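Side-chain contacts in DNA ligase (Archaeoglobus fulgidus, PDB 3GDE), which probably seals nicks in double-stranded DNA during replication, recombination and repair, using ATP and a covalent adenylyl-lysine intermediate: residues 255-260 against 338-343; 259-264 against 268-273. All blocks are in the same frame, centred on the assembly; numbering follows the deposited sequence.

Contact 1: 255-260 against 338-343; sequences GSRVQV and HFFDIL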
loop_
_atom_site.group_PDB
_atom_site.type_symbol
_atom_site.label_atom_id
_atom_site.label_comp_id
_atom_site.label_asym_id
_atom_site.label_seq_id
_atom_site.Cartn_x
_atom_site.Cartn_y
_atom_site.Cartn_z
ATOM N N GLY A 255 17.831 -3.167 -5.436
ATOM C CA GLY A 255 17.464 -3.647 -4.112
ATOM C C GLY A 255 16.094 -3.166 -3.676
ATOM O O GLY A 255 15.295 -2.729 -4.506
ATOM N N SER A 256 15.820 -3.266 -2.373
ATOM C CA SER A 256 14.552 -2.816 -1.818
ATOM C C SER A 256 14.751 -1.676 -0.840
ATOM O O SER A 256 15.522 -1.786 0.098
ATOM C CB SER A 256 13.804 -3.957 -1.142
ATOM O OG SER A 256 13.632 -5.028 -2.041
ATOM N N ARG A 257 14.024 -0.590 -1.061
ATOM C CA ARG A 257 14.085 0.549 -0.173
ATOM C C ARG A 257 13.499 0.234 1.215
ATOM O O ARG A 257 12.487 -0.460 1.347
ATOM C CB ARG A 257 13.392 1.741 -0.800
ATOM C CG ARG A 257 13.837 3.040 -0.186
ATOM C CD ARG A 257 13.482 4.209 -1.051
ATOM N NE ARG A 257 13.601 5.450 -0.309
ATOM C CZ ARG A 257 13.175 6.625 -0.756
ATOM N NH1 ARG A 257 12.593 6.716 -1.954
ATOM N NH2 ARG A 257 13.317 7.707 -0.001
ATOM N N VAL A 258 14.176 0.719 2.242
ATOM C CA VAL A 258 13.725 0.558 3.614
ATOM C C VAL A 258 13.946 1.835 4.413
ATOM O O VAL A 258 14.701 2.744 4.008
ATOM C CB VAL A 258 14.426 -0.623 4.365
ATOM C CG1 VAL A 258 14.119 -1.946 3.707
ATOM C CG2 VAL A 258 15.933 -0.382 4.515
ATOM N N GLN A 259 13.273 1.885 5.553
ATOM C CA GLN A 259 13.440 2.971 6.495
ATOM C C GLN A 259 13.707 2.365 7.879
ATOM O O GLN A 259 12.946 1.534 8.369
ATOM C CB GLN A 259 12.194 3.847 6.476
ATOM C CG GLN A 259 12.313 5.117 7.257
ATOM C CD GLN A 259 11.044 5.913 7.201
ATOM O OE1 GLN A 259 10.188 5.789 8.074
ATOM N NE2 GLN A 259 10.892 6.711 6.153
ATOM N N VAL A 260 14.809 2.778 8.485
ATOM C CA VAL A 260 15.307 2.162 9.715
ATOM C C VAL A 260 15.186 3.137 10.883
ATOM O O VAL A 260 15.664 4.274 10.805
ATOM C CB VAL A 260 16.776 1.682 9.532
ATOM C CG1 VAL A 260 17.413 1.301 10.873
ATOM C CG2 VAL A 260 16.827 0.511 8.550
ATOM N N HIS A 338 22.614 -0.138 2.439
ATOM C CA HIS A 338 23.281 1.084 2.008
ATOM C C HIS A 338 22.372 2.264 2.288
ATOM O O HIS A 338 21.300 2.392 1.694
ATOM C CB HIS A 338 23.625 1.026 0.521
ATOM C CG HIS A 338 24.542 -0.101 0.157
ATOM N ND1 HIS A 338 25.819 0.105 -0.318
ATOM C CD2 HIS A 338 24.373 -1.443 0.211
ATOM C CE1 HIS A 338 26.393 -1.061 -0.550
ATOM N NE2 HIS A 338 25.540 -2.016 -0.230
ATOM N N PHE A 339 22.808 3.121 3.202
ATOM C CA PHE A 339 22.034 4.269 3.612
ATOM C C PHE A 339 22.407 5.505 2.808
ATOM O O PHE A 339 23.578 5.713 2.493
ATOM C CB PHE A 339 22.176 4.493 5.125
ATOM C CG PHE A 339 21.604 3.371 5.943
ATOM C CD1 PHE A 339 20.224 3.185 6.022
ATOM C CD2 PHE A 339 22.443 2.478 6.622
ATOM C CE1 PHE A 339 19.688 2.133 6.769
ATOM C CE2 PHE A 339 21.910 1.424 7.384
ATOM C CZ PHE A 339 20.527 1.255 7.449
ATOM N N PHE A 340 21.391 6.294 2.452
ATOM C CA PHE A 340 21.573 7.492 1.631
ATOM C C PHE A 340 20.917 8.747 2.200
ATOM O O PHE A 340 21.139 9.841 1.694
ATOM C CB PHE A 340 21.109 7.254 0.185
ATOM C CG PHE A 340 19.665 6.818 0.047
ATOM C CD1 PHE A 340 18.626 7.754 0.066
ATOM C CD2 PHE A 340 19.347 5.475 -0.161
ATOM C CE1 PHE A 340 17.292 7.360 -0.089
ATOM C CE2 PHE A 340 18.007 5.068 -0.305
ATOM C CZ PHE A 340 16.980 6.022 -0.270
ATOM N N ASP A 341 20.099 8.590 3.234
ATOM C CA ASP A 341 19.481 9.738 3.887
ATOM C C ASP A 341 19.104 9.505 5.354
ATOM O O ASP A 341 19.085 8.375 5.841
ATOM C CB ASP A 341 18.268 10.237 3.088
ATOM C CG ASP A 341 18.233 11.747 2.972
ATOM O OD1 ASP A 341 18.648 12.442 3.927
ATOM O OD2 ASP A 341 17.793 12.246 1.922
ATOM N N ILE A 342 18.805 10.602 6.037
ATOM C CA ILE A 342 18.474 10.601 7.458
ATOM C C ILE A 342 17.341 11.611 7.681
ATOM O O ILE A 342 17.387 12.733 7.172
ATOM C CB ILE A 342 19.743 10.901 8.325
ATOM C CG1 ILE A 342 19.415 10.927 9.829
ATOM C CG2 ILE A 342 20.468 12.189 7.837
ATOM C CD1 ILE A 342 20.645 10.912 10.718
ATOM N N LEU A 343 16.308 11.194 8.409
ATOM C CA LEU A 343 15.096 12.010 8.561
ATOM C C LEU A 343 14.982 12.497 9.997
ATOM O O LEU A 343 14.317 13.492 10.293
ATOM C CB LEU A 343 13.829 11.226 8.186
ATOM C CG LEU A 343 13.750 10.151 7.081
ATOM C CD1 LEU A 343 12.291 9.973 6.634
ATOM C CD2 LEU A 343 14.640 10.407 5.877
#

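Contact 2: 259-264 against 268-273; sequences QVHWDG and TIYSRR. With PO4 (phosphate ion), chain B.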
loop_
_atom_site.group_PDB
_atom_site.type_symbol
_atom_site.label_atom_id
_atom_site.label_comp_id
_atom_site.label_asym_id
_atom_site.label_seq_id
_atom_site.Cartn_x
_atom_site.Cartn_y
_atom_site.Cartn_z
ATOM N N GLN A 259 13.273 1.885 5.553
ATOM C CA GLN A 259 13.440 2.971 6.495
ATOM C C GLN A 259 13.707 2.365 7.879
ATOM O O GLN A 259 12.946 1.534 8.369
ATOM C CB GLN A 259 12.194 3.847 6.476
ATOM C CG GLN A 259 12.313 5.117 7.257
ATOM C CD GLN A 259 11.044 5.913 7.201
ATOM O OE1 GLN A 259 10.188 5.789 8.074
ATOM N NE2 GLN A 259 10.892 6.711 6.153
ATOM N N VAL A 260 14.809 2.778 8.485
ATOM C CA VAL A 260 15.307 2.162 9.715
ATOM C C VAL A 260 15.186 3.137 10.883
ATOM O O VAL A 260 15.664 4.274 10.805
ATOM C CB VAL A 260 16.776 1.682 9.532
ATOM C CG1 VAL A 260 17.413 1.301 10.873
ATOM C CG2 VAL A 260 16.827 0.511 8.550
ATOM N N HIS A 261 14.530 2.679 11.949
ATOM C CA HIS A 261 14.280 3.488 13.140
ATOM C C HIS A 261 15.009 2.903 14.360
ATOM O O HIS A 261 14.859 1.715 14.664
ATOM C CB HIS A 261 12.778 3.540 13.432
ATOM C CG HIS A 261 11.967 4.209 12.369
ATOM N ND1 HIS A 261 11.349 5.425 12.564
ATOM C CD2 HIS A 261 11.653 3.824 11.111
ATOM C CE1 HIS A 261 10.695 5.765 11.469
ATOM N NE2 HIS A 261 10.863 4.810 10.572
ATOM N N TRP A 262 15.764 3.744 15.064
ATOM C CA TRP A 262 16.644 3.292 16.159
ATOM C C TRP A 262 17.396 4.461 16.819
ATOM O O TRP A 262 17.982 5.264 16.101
ATOM C CB TRP A 262 17.668 2.309 15.550
ATOM C CG TRP A 262 18.987 2.164 16.281
ATOM C CD1 TRP A 262 20.144 2.850 16.037
ATOM C CD2 TRP A 262 19.276 1.261 17.352
ATOM N NE1 TRP A 262 21.138 2.429 16.891
ATOM C CE2 TRP A 262 20.633 1.457 17.711
ATOM C CE3 TRP A 262 18.527 0.303 18.043
ATOM C CZ2 TRP A 262 21.251 0.730 18.739
ATOM C CZ3 TRP A 262 19.146 -0.424 19.061
ATOM C CH2 TRP A 262 20.493 -0.203 19.398
ATOM N N ASP A 263 17.419 4.645 18.138
ATOM C CA ASP A 263 16.448 4.315 19.183
ATOM C C ASP A 263 16.995 4.745 20.562
ATOM O O ASP A 263 16.604 5.814 21.026
ATOM C CB ASP A 263 15.954 2.883 19.206
ATOM C CG ASP A 263 14.951 2.657 20.320
ATOM O OD1 ASP A 263 14.289 3.629 20.744
ATOM O OD2 ASP A 263 14.835 1.516 20.777
ATOM N N GLY A 264 17.896 4.001 21.223
ATOM C CA GLY A 264 18.553 2.783 20.740
ATOM C C GLY A 264 18.409 1.607 21.702
ATOM O O GLY A 264 19.376 1.168 22.323
ATOM N N THR A 268 13.117 -0.864 14.420
ATOM C CA THR A 268 12.070 -1.222 13.459
ATOM C C THR A 268 12.529 -0.898 12.040
ATOM O O THR A 268 13.199 0.117 11.801
ATOM C CB THR A 268 10.716 -0.518 13.715
ATOM O OG1 THR A 268 10.933 0.878 13.922
ATOM C CG2 THR A 268 9.981 -1.125 14.916
ATOM N N ILE A 269 12.167 -1.774 11.110
ATOM C CA ILE A 269 12.473 -1.586 9.693
ATOM C C ILE A 269 11.174 -1.637 8.897
ATOM O O ILE A 269 10.394 -2.588 9.012
ATOM C CB ILE A 269 13.473 -2.659 9.165
ATOM C CG1 ILE A 269 14.746 -2.696 10.026
ATOM C CG2 ILE A 269 13.818 -2.416 7.676
ATOM C CD1 ILE A 269 15.684 -3.845 9.698
ATOM N N TYR A 270 10.944 -0.595 8.110
ATOM C CA TYR A 270 9.798 -0.525 7.218
ATOM C C TYR A 270 10.230 -0.606 5.760
ATOM O O TYR A 270 11.266 -0.058 5.375
ATOM C CB TYR A 270 9.007 0.760 7.463
ATOM C CG TYR A 270 8.424 0.826 8.847
ATOM C CD1 TYR A 270 7.238 0.164 9.151
ATOM C CD2 TYR A 270 9.065 1.538 9.859
ATOM C CE1 TYR A 270 6.702 0.204 10.437
ATOM C CE2 TYR A 270 8.539 1.591 11.145
ATOM C CZ TYR A 270 7.351 0.921 11.423
ATOM O OH TYR A 270 6.815 0.971 12.689
ATOM N N SER A 271 9.434 -1.300 4.958
ATOM C CA SER A 271 9.697 -1.417 3.531
ATOM C C SER A 271 9.187 -0.182 2.766
ATOM O O SER A 271 8.719 0.789 3.368
ATOM C CB SER A 271 9.056 -2.694 2.997
ATOM O OG SER A 271 7.641 -2.613 3.081
ATOM N N ARG A 272 9.305 -0.222 1.440
ATOM C CA ARG A 272 8.876 0.866 0.551
ATOM C C ARG A 272 7.401 1.198 0.751
ATOM O O ARG A 272 7.028 2.366 0.737
ATOM C CB ARG A 272 9.211 0.494 -0.917
ATOM C CG ARG A 272 8.459 1.177 -2.068
ATOM C CD ARG A 272 8.781 2.654 -2.302
ATOM N NE ARG A 272 7.632 3.417 -1.850
ATOM C CZ ARG A 272 6.744 4.039 -2.618
ATOM N NH1 ARG A 272 6.860 4.090 -3.938
ATOM N NH2 ARG A 272 5.738 4.653 -2.025
ATOM N N ARG A 273 6.583 0.164 0.959
ATOM C CA ARG A 273 5.138 0.340 1.187
ATOM C C ARG A 273 4.816 0.372 2.683
ATOM O O ARG A 273 3.649 0.281 3.095
ATOM C CB ARG A 273 4.299 -0.747 0.485
ATOM C CG ARG A 273 4.877 -1.410 -0.782
ATOM C CD ARG A 273 5.409 -0.475 -1.883
ATOM N NE ARG A 273 4.458 0.491 -2.433
ATOM C CZ ARG A 273 4.591 1.085 -3.626
ATOM N NH1 ARG A 273 5.624 0.807 -4.416
ATOM N NH2 ARG A 273 3.687 1.969 -4.039
HETATM P P PO4 B . 9.171 4.093 -6.670
HETATM O O1 PO4 B . 9.765 3.598 -5.366
HETATM O O2 PO4 B . 9.890 5.364 -7.038
HETATM O O3 PO4 B . 9.372 3.079 -7.774
HETATM O O4 PO4 B . 7.704 4.354 -6.474
#

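Contact 1: 255-260 against 338-343
Arg-257, Gln-259 and Val-260 meet Phe-340, Leu-343 and Phe-339 across one intervening strand: the touching parts run 63° apart, each pairs with strand 296-306, and the nearest CA atoms, those of Arg-257 and His-338, are 9.5 Å apart. With no hydrogen bond between the segments, side chains must span the gap. Arg-257 does so with an extended chain, CG anti to the backbone N (chi1 -159°), which brings NE to 3.4 Å from CZ of Phe-340. NE comes to the ring's edge near its plane, with guanidinium and ring turned 60° apart, so this is no cation-pi stack. The guanidinium is held by a salt bridge from NH2 to Asp-299 and a hydrogen bond from NH1 to Met-229 O. Gln-259 crosses Leu-343 at about a right angle, NE2 lying 3.6 Å from CD1 in van der Waals contact, while the amide's hydrogen bonds go to Val-226 O from NE2 and to His-261 NE2 at OE1. Val-260 instead places CG2 at the edge of the Phe-339 ring, 3.7 Å from CE1, in purely apolar contact. A classic beta bulge, with Phe-340 and Asp-341 both set opposite Asp-299 of the intervening strand, interrupts the regular pairing. Arg-257 and Phe-340 are both predicted ATP ligands, near Glu-301 and Glu-250 respectively, and the arrangement is consistent with one wall of the nucleotide pocket in the adenylation domain of an ATP-dependent DNA ligase.

Contact 2: 259-264 against 268-273
Val-260 and Ile-269 form the central, non-hydrogen-bonded pair of an antiparallel beta hairpin, flanked by the hydrogen-bonded pairs Gln-259 with Tyr-270 and His-261 with Thr-268. Four backbone hydrogen bonds close it, two in each of the flanking pairs. Val-260 and Ile-269 lie side by side and point the same way, CG2 against CG1, on the face covered by helix 282-291. The opposite face carries Gln-259, His-261, Thr-268 and Tyr-270. There His-261 and Tyr-270, diagonal neighbours, both hold CG anti to the carbonyl carbon, beside the backbone N (chi1 -64° and -63°); because the strands are antiparallel, this swings the two rings toward each other. They form an offset edge-to-face pair: the CD2-CE2 edge of Tyr-270 approaches the imidazole face, with CD2 of Tyr-270 3.7 Å from CD2 of His-261 and the planes at 88°. The imidazole is further fixed by its NE2, which donates to Gln-259 OE1 (2.8 Å) from the same strand, while Tyr-270 OH is bonded to His-223 O. Thr-268 is the cross-strand partner of His-261, and its OG1 lies 3.3 Å from His-261 CB; this buried hydroxyl has no polar partner in the model. Further along the chain, Arg-272, a predicted ATP ligand, bends at chi2 and chi3 toward a bound phosphate ion. Its guanidinium has that of Arg-273 over one face, CZ to CZ, and meets phosphate O4 at its edge, near its plane, with Arg-272 NH1 2.7 Å from that oxygen.

Overall arrangement
Strand 256-262 belongs to both contacts: contact 1 looks across strand 296-306 to 338-343, and contact 2 looks to the other neighbour, strand 268-271. Their centres lie about 9 Å apart, and the two contacts share Gln-259 and Val-260. They also touch through Val-258, whose CB lies 3.4 Å from Tyr-270 O and 3.8 Å from Ile-269 CG2. Together they place Arg-257, Phe-340 and Arg-272 where they could line one nucleotide pocket, as their predicted roles suggest. The phosphate ion probably came from the crystallisation liquor; the nearest atoms of the Arg-257 side chain and the ion are about 5 Å apart, and Arg-414 and Lys-420, likewise predicted ligands, are hydrogen-bonded to it.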